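Local coordinates for N-terminal acetyltransferase-like protein (Chaetomium thermophilum, PDB 5NNP), which is probably the TPR-containing auxiliary subunit of an N-terminal acetyltransferase complex, whose helical solenoid would hold the catalytic subunit, at residues A[331-336]-A[379-384]; A[448-453]-A[486-491]; A[137-142]-A[147-152]. All blocks are in the same frame, centred on the assembly; numbering follows the deposited sequence.

Three contacts sample one all-helical chain and illustrate how chemistry follows position in a helical-repeat fold. Interactions 1 and 2 are buried and lie close together, their nearest atoms about 7 Å apart, yet they join different elements: a loop to the end of helix 369-381 in the first, helix 442-454 to helix 487-499 in the second. Interaction 3 is partly buried and lies on the opposite side of the chain's centre from both, its centre about 58 Å from that of interaction 1 and about 48 Å from that of interaction 2. Interaction 1 relies on an aromatic cluster with one polar bond, interaction 2 on apolar packing, interaction 3 on a leucine-indole CH-pi contact and one side-chain-to-backbone hydrogen bond.

Interaction 1 (A[331-336]-A[379-384]); sequences HLYSDS and AQHYNY
Y333 reaches across to H381 with its phenol oxygen, and the two flat groups meet at their rims: OH lies in the plane of the imidazole, at the edge carrying ND1, while ND1 in turn sits near the plane of the phenol. The resulting hydrogen bond, Y333 OH to H381 ND1, is 2.6 Å long, and either atom could be the donor. The rings are turned 63° against each other. On H381, CG stands anti to the backbone N (chi1 -179°), which swings the imidazole out from the last turn of helix 369-381 toward the phenol. Y384 approaches the same phenol nearer its root, with CD2 of Y333 and CD2 of Y384 3.9 Å apart and the ring planes almost perpendicular, at 85°, in an oblique meeting. Together the three form an aromatic cluster where the loop between helices 325-329 and 336-352 meets the C-terminal end of helix 369-381, within a predicted TPR repeat. F326 extends the cluster, meeting both tyrosines edge-to-face. The phenol oxygen is gripped twice, since Y377 OH, one turn before H381, also hydrogen-bonds to it, which would limit the swing of the buried Y333 ring.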
loop_
_atom_site.group_PDB
_atom_site.type_symbol
_atom_site.label_atom_id
_atom_site.label_comp_id
_atom_site.label_asym_id
_atom_site.label_seq_id
_atom_site.Cartn_x
_atom_site.Cartn_y
_atom_site.Cartn_z
ATOM N N HIS A 331 -15.280 18.958 -1.360
ATOM C CA HIS A 331 -14.190 19.301 -2.272
ATOM C C HIS A 331 -14.450 20.607 -3.029
ATOM O O HIS A 331 -13.514 21.230 -3.530
ATOM C CB HIS A 331 -13.962 18.174 -3.281
ATOM C CG HIS A 331 -15.112 17.968 -4.226
ATOM N ND1 HIS A 331 -16.256 17.280 -3.875
ATOM C CD2 HIS A 331 -15.290 18.361 -5.509
ATOM C CE1 HIS A 331 -17.089 17.257 -4.903
ATOM N NE2 HIS A 331 -16.528 17.910 -5.906
ATOM N N LEU A 332 -15.720 20.999 -3.133
ATOM C CA LEU A 332 -16.102 22.235 -3.831
ATOM C C LEU A 332 -15.893 23.488 -2.981
ATOM O O LEU A 332 -15.908 24.600 -3.495
ATOM C CB LEU A 332 -17.567 22.179 -4.263
ATOM C CG LEU A 332 -17.986 21.148 -5.304
ATOM C CD1 LEU A 332 -19.493 21.099 -5.379
ATOM C CD2 LEU A 332 -17.399 21.488 -6.660
ATOM N N TYR A 333 -15.696 23.296 -1.682
ATOM C CA TYR A 333 -15.645 24.403 -0.731
ATOM C C TYR A 333 -14.392 25.280 -0.891
ATOM O O TYR A 333 -14.209 26.245 -0.145
ATOM C CB TYR A 333 -15.740 23.860 0.706
ATOM C CG TYR A 333 -17.158 23.601 1.164
ATOM C CD1 TYR A 333 -18.112 23.089 0.286
ATOM C CD2 TYR A 333 -17.547 23.862 2.474
ATOM C CE1 TYR A 333 -19.419 22.854 0.700
ATOM C CE2 TYR A 333 -18.849 23.624 2.897
ATOM C CZ TYR A 333 -19.778 23.124 2.004
ATOM O OH TYR A 333 -21.072 22.896 2.409
ATOM N N SER A 334 -13.538 24.947 -1.856
ATOM C CA SER A 334 -12.375 25.780 -2.153
ATOM C C SER A 334 -12.860 27.089 -2.764
ATOM O O SER A 334 -12.240 28.130 -2.588
ATOM C CB SER A 334 -11.391 25.066 -3.092
ATOM O OG SER A 334 -11.928 24.871 -4.396
ATOM N N ASP A 335 -13.977 27.013 -3.482
ATOM C CA ASP A 335 -14.628 28.178 -4.065
ATOM C C ASP A 335 -15.630 28.743 -3.057
ATOM O O ASP A 335 -16.589 28.076 -2.669
ATOM C CB ASP A 335 -15.312 27.801 -5.382
ATOM C CG ASP A 335 -15.986 28.982 -6.061
ATOM O OD1 ASP A 335 -16.780 29.685 -5.400
ATOM O OD2 ASP A 335 -15.733 29.205 -7.266
ATOM N N SER A 336 -15.397 29.978 -2.638
ATOM C CA SER A 336 -16.233 30.616 -1.636
ATOM C C SER A 336 -17.703 30.639 -2.051
ATOM O O SER A 336 -18.591 30.340 -1.249
ATOM C CB SER A 336 -15.741 32.037 -1.375
ATOM O OG SER A 336 -16.267 32.528 -0.160
ATOM N N ALA A 379 -24.934 20.947 9.890
ATOM C CA ALA A 379 -24.123 20.727 11.083
ATOM C C ALA A 379 -22.679 20.557 10.669
ATOM O O ALA A 379 -21.764 21.122 11.271
ATOM C CB ALA A 379 -24.597 19.518 11.841
ATOM N N GLN A 380 -22.490 19.787 9.610
ATOM C CA GLN A 380 -21.162 19.487 9.125
ATOM C C GLN A 380 -20.539 20.672 8.409
ATOM O O GLN A 380 -19.341 20.908 8.534
ATOM C CB GLN A 380 -21.210 18.264 8.217
ATOM C CG GLN A 380 -21.343 17.005 9.022
ATOM C CD GLN A 380 -21.313 15.787 8.173
ATOM O OE1 GLN A 380 -22.192 15.568 7.334
ATOM N NE2 GLN A 380 -20.293 14.974 8.370
ATOM N N HIS A 381 -21.358 21.411 7.670
ATOM C CA HIS A 381 -20.904 22.626 6.997
ATOM C C HIS A 381 -20.178 23.538 7.975
ATOM O O HIS A 381 -19.044 23.945 7.745
ATOM C CB HIS A 381 -22.091 23.368 6.370
ATOM C CG HIS A 381 -21.717 24.622 5.638
ATOM N ND1 HIS A 381 -21.505 24.656 4.273
ATOM C CD2 HIS A 381 -21.544 25.893 6.076
ATOM C CE1 HIS A 381 -21.205 25.888 3.907
ATOM N NE2 HIS A 381 -21.220 26.657 4.981
ATOM N N TYR A 382 -20.842 23.839 9.079
ATOM C CA TYR A 382 -20.323 24.790 10.035
ATOM C C TYR A 382 -19.329 24.169 11.005
ATOM O O TYR A 382 -18.771 24.853 11.859
ATOM C CB TYR A 382 -21.483 25.430 10.771
ATOM C CG TYR A 382 -22.250 26.341 9.863
ATOM C CD1 TYR A 382 -21.720 27.574 9.481
ATOM C CD2 TYR A 382 -23.484 25.973 9.364
ATOM C CE1 TYR A 382 -22.410 28.421 8.637
ATOM C CE2 TYR A 382 -24.182 26.809 8.523
ATOM C CZ TYR A 382 -23.640 28.032 8.159
ATOM O OH TYR A 382 -24.337 28.863 7.317
ATOM N N ASN A 383 -19.091 22.871 10.854
ATOM C CA ASN A 383 -18.029 22.214 11.599
ATOM C C ASN A 383 -16.744 22.173 10.763
ATOM O O ASN A 383 -15.635 22.091 11.291
ATOM C CB ASN A 383 -18.458 20.811 11.994
ATOM C CG ASN A 383 -17.584 20.224 13.072
ATOM O OD1 ASN A 383 -17.002 20.952 13.888
ATOM N ND2 ASN A 383 -17.476 18.900 13.083
ATOM N N TYR A 384 -16.913 22.249 9.449
ATOM C CA TYR A 384 -15.803 22.175 8.511
ATOM C C TYR A 384 -14.904 23.416 8.632
ATOM O O TYR A 384 -15.384 24.542 8.793
ATOM C CB TYR A 384 -16.343 22.022 7.084
ATOM C CG TYR A 384 -15.318 21.574 6.077
ATOM C CD1 TYR A 384 -14.675 20.353 6.211
ATOM C CD2 TYR A 384 -15.005 22.358 4.981
ATOM C CE1 TYR A 384 -13.737 19.931 5.286
ATOM C CE2 TYR A 384 -14.074 21.943 4.053
ATOM C CZ TYR A 384 -13.443 20.729 4.212
ATOM O OH TYR A 384 -12.515 20.312 3.293
#

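Interaction 2 (A[448-453]-A[486-491]); sequences AAKYQL and CIWFLT. With PO4 (phosphate ion), chain U.
On W488, CG takes the crowded position between the backbone N and the carbonyl carbon (chi1 84°), and this turns the six-membered end of the indole toward helix 442-454. F489 takes another course, CG anti to the backbone N (chi1 178°), which brings its phenyl ring toward L453. Each aromatic finds its own partner. CZ3 at the far end of the W488 indole lies 3.7 Å from K450 CB, obliquely, while CB of A449 lies near the plane of the indole at its edge, 4.4 Å from W488 CH2. F489 receives a methyl group, L453 CD1 standing 3.6 Å from F489 CE1, and the two side chains cross at about a right angle. F489 CB lies 3.9 Å above the W488 plane, over its centre. K450 divides its labour: its CB packs against the indole, whereas the rest of the chain runs out extended to NZ, which donates a 2.7 Å hydrogen bond to O3 of a phosphate ion. R416 also binds this ion, which probably comes from the crystallisation liquor. An alanine here would keep the CB packing but would probably leave the phosphate without its lysine donor, and with less positive charge to balance it. M465 of helix 458-465 touches both A449 and W488, so a third helix joins the seam, and W488 also meets a ring of another protein chain, the two planes nearly perpendicular, which places the seam at the assembly interface. The two helical segments run nearly parallel, 19° between their directions, with axes 10.9 Å apart: parallel packing of two helices not adjacent in the chain, within an all-helical, TPR-like array consistent with the auxiliary-subunit family of N-terminal acetyltransferase A.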
loop_
_atom_site.group_PDB
_atom_site.type_symbol
_atom_site.label_atom_id
_atom_site.label_comp_id
_atom_site.label_asym_id
_atom_site.label_seq_id
_atom_site.Cartn_x
_atom_site.Cartn_y
_atom_site.Cartn_z
ATOM N N ALA A 448 -14.396 5.788 18.528
ATOM C CA ALA A 448 -14.488 5.991 19.965
ATOM C C ALA A 448 -13.128 5.728 20.602
ATOM O O ALA A 448 -12.623 6.544 21.374
ATOM C CB ALA A 448 -15.578 5.091 20.577
ATOM N N ALA A 449 -12.517 4.604 20.252
ATOM C CA ALA A 449 -11.175 4.296 20.741
ATOM C C ALA A 449 -10.170 5.418 20.437
ATOM O O ALA A 449 -9.350 5.769 21.279
ATOM C CB ALA A 449 -10.692 2.989 20.151
ATOM N N LYS A 450 -10.238 5.971 19.233
ATOM C CA LYS A 450 -9.322 7.019 18.821
ATOM C C LYS A 450 -9.524 8.241 19.692
ATOM O O LYS A 450 -8.562 8.806 20.233
ATOM C CB LYS A 450 -9.524 7.377 17.349
ATOM C CG LYS A 450 -8.659 8.540 16.860
ATOM C CD LYS A 450 -9.114 9.017 15.485
ATOM C CE LYS A 450 -8.293 10.199 14.980
ATOM N NZ LYS A 450 -8.566 10.464 13.537
ATOM N N TYR A 451 -10.785 8.641 19.834
ATOM C CA TYR A 451 -11.127 9.776 20.686
ATOM C C TYR A 451 -10.680 9.575 22.142
ATOM O O TYR A 451 -10.234 10.511 22.799
ATOM C CB TYR A 451 -12.628 10.058 20.603
ATOM C CG TYR A 451 -12.942 10.990 19.458
ATOM C CD1 TYR A 451 -12.401 10.767 18.203
ATOM C CD2 TYR A 451 -13.747 12.108 19.635
ATOM C CE1 TYR A 451 -12.654 11.618 17.155
ATOM C CE2 TYR A 451 -14.011 12.967 18.583
ATOM C CZ TYR A 451 -13.455 12.718 17.349
ATOM O OH TYR A 451 -13.705 13.568 16.297
ATOM N N GLN A 452 -10.760 8.351 22.634
ATOM C CA GLN A 452 -10.302 8.071 23.981
ATOM C C GLN A 452 -8.780 8.212 24.088
ATOM O O GLN A 452 -8.271 8.787 25.065
ATOM C CB GLN A 452 -10.784 6.684 24.408
ATOM C CG GLN A 452 -12.303 6.651 24.642
ATOM C CD GLN A 452 -12.889 5.249 24.730
ATOM O OE1 GLN A 452 -12.212 4.260 24.439
ATOM N NE2 GLN A 452 -14.160 5.158 25.135
ATOM N N LEU A 453 -8.056 7.713 23.085
ATOM C CA LEU A 453 -6.611 7.920 23.018
ATOM C C LEU A 453 -6.269 9.405 22.888
ATOM O O LEU A 453 -5.306 9.880 23.478
ATOM C CB LEU A 453 -5.999 7.139 21.854
ATOM C CG LEU A 453 -6.094 5.617 21.938
ATOM C CD1 LEU A 453 -5.578 5.006 20.664
ATOM C CD2 LEU A 453 -5.311 5.092 23.120
ATOM N N CYS A 486 -2.179 -3.404 12.685
ATOM C CA CYS A 486 -3.008 -2.204 12.787
ATOM C C CYS A 486 -2.179 -0.963 13.150
ATOM O O CYS A 486 -1.989 -0.651 14.336
ATOM C CB CYS A 486 -4.128 -2.404 13.824
ATOM S SG CYS A 486 -5.391 -1.103 13.801
ATOM N N ILE A 487 -1.720 -0.245 12.126
ATOM C CA ILE A 487 -0.805 0.881 12.302
ATOM C C ILE A 487 -1.462 2.153 12.888
ATOM O O ILE A 487 -0.833 2.882 13.648
ATOM C CB ILE A 487 -0.121 1.236 10.953
ATOM C CG1 ILE A 487 0.779 0.077 10.504
ATOM C CG2 ILE A 487 0.710 2.521 11.067
ATOM C CD1 ILE A 487 1.395 0.254 9.133
ATOM N N TRP A 488 -2.710 2.432 12.535
ATOM C CA TRP A 488 -3.352 3.631 13.064
ATOM C C TRP A 488 -3.422 3.521 14.586
ATOM O O TRP A 488 -3.032 4.455 15.304
ATOM C CB TRP A 488 -4.745 3.870 12.449
ATOM C CG TRP A 488 -5.901 3.121 13.081
ATOM C CD1 TRP A 488 -6.497 1.982 12.610
ATOM C CD2 TRP A 488 -6.608 3.467 14.291
ATOM N NE1 TRP A 488 -7.514 1.595 13.452
ATOM C CE2 TRP A 488 -7.603 2.485 14.485
ATOM C CE3 TRP A 488 -6.482 4.498 15.230
ATOM C CZ2 TRP A 488 -8.476 2.517 15.570
ATOM C CZ3 TRP A 488 -7.355 4.524 16.312
ATOM C CH2 TRP A 488 -8.336 3.542 16.471
ATOM N N PHE A 489 -3.857 2.371 15.085
ATOM C CA PHE A 489 -4.024 2.260 16.521
ATOM C C PHE A 489 -2.671 2.270 17.218
ATOM O O PHE A 489 -2.502 2.940 18.230
ATOM C CB PHE A 489 -4.795 1.005 16.923
ATOM C CG PHE A 489 -4.921 0.860 18.405
ATOM C CD1 PHE A 489 -5.875 1.585 19.102
ATOM C CD2 PHE A 489 -4.062 0.043 19.115
ATOM C CE1 PHE A 489 -5.990 1.474 20.458
ATOM C CE2 PHE A 489 -4.176 -0.064 20.494
ATOM C CZ PHE A 489 -5.143 0.656 21.159
ATOM N N LEU A 490 -1.714 1.517 16.675
ATOM C CA LEU A 490 -0.376 1.453 17.257
ATOM C C LEU A 490 0.244 2.849 17.344
ATOM O O LEU A 490 0.821 3.211 18.371
ATOM C CB LEU A 490 0.526 0.515 16.455
ATOM C CG LEU A 490 0.232 -0.992 16.518
ATOM C CD1 LEU A 490 1.159 -1.770 15.589
ATOM C CD2 LEU A 490 0.345 -1.524 17.921
ATOM N N THR A 491 0.101 3.640 16.283
ATOM C CA THR A 491 0.668 4.990 16.279
ATOM C C THR A 491 -0.027 5.880 17.310
ATOM O O THR A 491 0.635 6.538 18.117
ATOM C CB THR A 491 0.571 5.651 14.895
ATOM O OG1 THR A 491 1.112 4.775 13.904
ATOM C CG2 THR A 491 1.352 6.947 14.874
HETATM P P PO4 U . -11.954 12.634 13.111
HETATM O O1 PO4 U . -12.658 13.063 14.374
HETATM O O2 PO4 U . -11.033 13.754 12.678
HETATM O O3 PO4 U . -11.132 11.387 13.357
HETATM O O4 PO4 U . -12.988 12.345 12.049
#

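Interaction 3 (A[137-142]-A[147-152]); sequences NMLKAR and QNWTAL
L139 drives one methyl into the face of W149, the tight centre of an antiparallel helical hairpin of the kind that builds TPR-like solenoids. The segments 137-141 and 147-152 run antiparallel, 159° between their directions, with axes 8.9 Å apart. With CG anti to the backbone N, the leucine turns both branches toward the partner helix. CD1 of L139 sits 3.3 Å from the centroid of the five-membered ring of W149, only 8° off its normal, a CH-pi contact over the face. CD2 of L139 meets L152 CD2 at 3.7 Å and also skirts the six-membered ring of W149, the two leucines crossing at about a right angle. L139 and L152 are both buried, and I168 of helix 162-175 touches W149 and L152, carrying the apolar layer on to the next helix. The indole is held by its rim as well: NE1 hydrogen-bonds to the carbonyl oxygen of P143 in the turn, a bond that would fix the face presented to L139.

On a separate flank M138 lends little, its carbonyl oxygen 4.2 Å from N148 ND2, while its side chain touches Q115 and A119 of helix 112-124. Toward the turn the packing gives way to polar contacts and solvent. R142, the first residue to leave the helix, is exposed, and its side chain leads away from N148 beyond CB; bent at chi2, it folds back until NH1 donates to the carbonyl oxygen of A141 at 2.8 Å. What ties this looser end to helix 146-159 is its backbone. N148 ND2 donates to R142 O over 2.8 Å with an N-H...O angle of 161°, the oxygen lying in the plane of the asparagine amide.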
loop_
_atom_site.group_PDB
_atom_site.type_symbol
_atom_site.label_atom_id
_atom_site.label_comp_id
_atom_site.label_asym_id
_atom_site.label_seq_id
_atom_site.Cartn_x
_atom_site.Cartn_y
_atom_site.Cartn_z
ATOM N N ASN A 137 20.591 -18.659 -16.838
ATOM C CA ASN A 137 20.999 -19.987 -16.468
ATOM C C ASN A 137 19.841 -20.938 -16.321
ATOM O O ASN A 137 19.851 -22.030 -16.872
ATOM C CB ASN A 137 21.763 -19.925 -15.170
ATOM C CG ASN A 137 23.140 -20.394 -15.325
ATOM O OD1 ASN A 137 24.003 -19.647 -15.778
ATOM N ND2 ASN A 137 23.378 -21.645 -14.974
ATOM N N MET A 138 18.849 -20.529 -15.543
ATOM C CA MET A 138 17.677 -21.358 -15.351
ATOM C C MET A 138 16.989 -21.636 -16.690
ATOM O O MET A 138 16.585 -22.757 -16.963
ATOM C CB MET A 138 16.729 -20.690 -14.359
ATOM C CG MET A 138 17.410 -20.422 -13.030
ATOM S SD MET A 138 16.426 -19.596 -11.763
ATOM C CE MET A 138 15.305 -20.934 -11.316
ATOM N N LEU A 139 16.887 -20.619 -17.535
ATOM C CA LEU A 139 16.293 -20.779 -18.861
ATOM C C LEU A 139 17.092 -21.762 -19.735
ATOM O O LEU A 139 16.533 -22.553 -20.502
ATOM C CB LEU A 139 16.193 -19.414 -19.545
ATOM C CG LEU A 139 15.786 -19.413 -21.018
ATOM C CD1 LEU A 139 14.396 -20.010 -21.216
ATOM C CD2 LEU A 139 15.873 -18.008 -21.610
ATOM N N LYS A 140 18.409 -21.711 -19.618
ATOM C CA LYS A 140 19.257 -22.619 -20.372
ATOM C C LYS A 140 18.990 -24.049 -19.939
ATOM O O LYS A 140 18.999 -24.979 -20.746
ATOM C CB LYS A 140 20.720 -22.255 -20.169
ATOM C CG LYS A 140 21.564 -22.457 -21.369
ATOM C CD LYS A 140 22.964 -21.927 -21.129
ATOM C CE LYS A 140 23.469 -22.362 -19.773
ATOM N NZ LYS A 140 24.913 -22.074 -19.597
ATOM N N ALA A 141 18.739 -24.220 -18.651
ATOM C CA ALA A 141 18.533 -25.543 -18.092
ATOM C C ALA A 141 17.150 -26.106 -18.410
ATOM O O ALA A 141 17.002 -27.313 -18.589
ATOM C CB ALA A 141 18.757 -25.509 -16.602
ATOM N N ARG A 142 16.139 -25.240 -18.475
ATOM C CA ARG A 142 14.768 -25.685 -18.719
ATOM C C ARG A 142 13.999 -24.756 -19.684
ATOM O O ARG A 142 13.044 -24.079 -19.291
ATOM C CB ARG A 142 14.016 -25.805 -17.388
ATOM C CG ARG A 142 14.587 -26.825 -16.425
ATOM C CD ARG A 142 14.291 -28.234 -16.895
ATOM N NE ARG A 142 14.786 -29.253 -15.968
ATOM C CZ ARG A 142 15.940 -29.903 -16.105
ATOM N NH1 ARG A 142 16.740 -29.651 -17.137
ATOM N NH2 ARG A 142 16.298 -30.811 -15.206
ATOM N N GLN A 147 7.538 -20.099 -18.398
ATOM C CA GLN A 147 7.861 -19.249 -17.238
ATOM C C GLN A 147 9.277 -18.743 -17.252
ATOM O O GLN A 147 9.544 -17.602 -16.895
ATOM C CB GLN A 147 7.688 -19.991 -15.925
ATOM C CG GLN A 147 6.310 -20.417 -15.577
ATOM C CD GLN A 147 6.318 -21.234 -14.308
ATOM O OE1 GLN A 147 7.259 -21.152 -13.514
ATOM N NE2 GLN A 147 5.284 -22.047 -14.119
ATOM N N ASN A 148 10.200 -19.615 -17.619
ATOM C CA ASN A 148 11.607 -19.248 -17.604
ATOM C C ASN A 148 11.965 -18.216 -18.655
ATOM O O ASN A 148 12.939 -17.505 -18.468
ATOM C CB ASN A 148 12.482 -20.484 -17.778
ATOM C CG ASN A 148 12.330 -21.452 -16.629
ATOM O OD1 ASN A 148 12.118 -21.038 -15.494
ATOM N ND2 ASN A 148 12.430 -22.747 -16.917
ATOM N N TRP A 149 11.195 -18.118 -19.745
ATOM C CA TRP A 149 11.452 -17.068 -20.747
ATOM C C TRP A 149 10.967 -15.731 -20.213
ATOM O O TRP A 149 11.696 -14.727 -20.234
ATOM C CB TRP A 149 10.783 -17.368 -22.084
ATOM C CG TRP A 149 11.393 -18.533 -22.781
ATOM C CD1 TRP A 149 11.091 -19.846 -22.583
ATOM C CD2 TRP A 149 12.408 -18.504 -23.803
ATOM N NE1 TRP A 149 11.856 -20.633 -23.396
ATOM C CE2 TRP A 149 12.676 -19.839 -24.155
ATOM C CE3 TRP A 149 13.127 -17.477 -24.444
ATOM C CZ2 TRP A 149 13.632 -20.185 -25.120
ATOM C CZ3 TRP A 149 14.076 -17.818 -25.396
ATOM C CH2 TRP A 149 14.319 -19.162 -25.725
ATOM N N THR A 150 9.728 -15.739 -19.731
ATOM C CA THR A 150 9.107 -14.561 -19.126
ATOM C C THR A 150 9.937 -13.989 -17.974
ATOM O O THR A 150 10.148 -12.783 -17.900
ATOM C CB THR A 150 7.713 -14.898 -18.619
ATOM O OG1 THR A 150 6.952 -15.392 -19.714
ATOM C CG2 THR A 150 7.023 -13.664 -18.009
ATOM N N ALA A 151 10.415 -14.872 -17.098
ATOM C CA ALA A 151 11.281 -14.490 -15.987
ATOM C C ALA A 151 12.548 -13.765 -16.447
ATOM O O ALA A 151 12.920 -12.752 -15.861
ATOM C CB ALA A 151 11.650 -15.717 -15.169
ATOM N N LEU A 152 13.206 -14.280 -17.494
ATOM C CA LEU A 152 14.404 -13.627 -18.017
ATOM C C LEU A 152 14.038 -12.285 -18.642
ATOM O O LEU A 152 14.792 -11.327 -18.510
ATOM C CB LEU A 152 15.148 -14.498 -19.040
ATOM C CG LEU A 152 16.330 -13.777 -19.741
ATOM C CD1 LEU A 152 17.440 -13.337 -18.759
ATOM C CD2 LEU A 152 16.913 -14.563 -20.902
#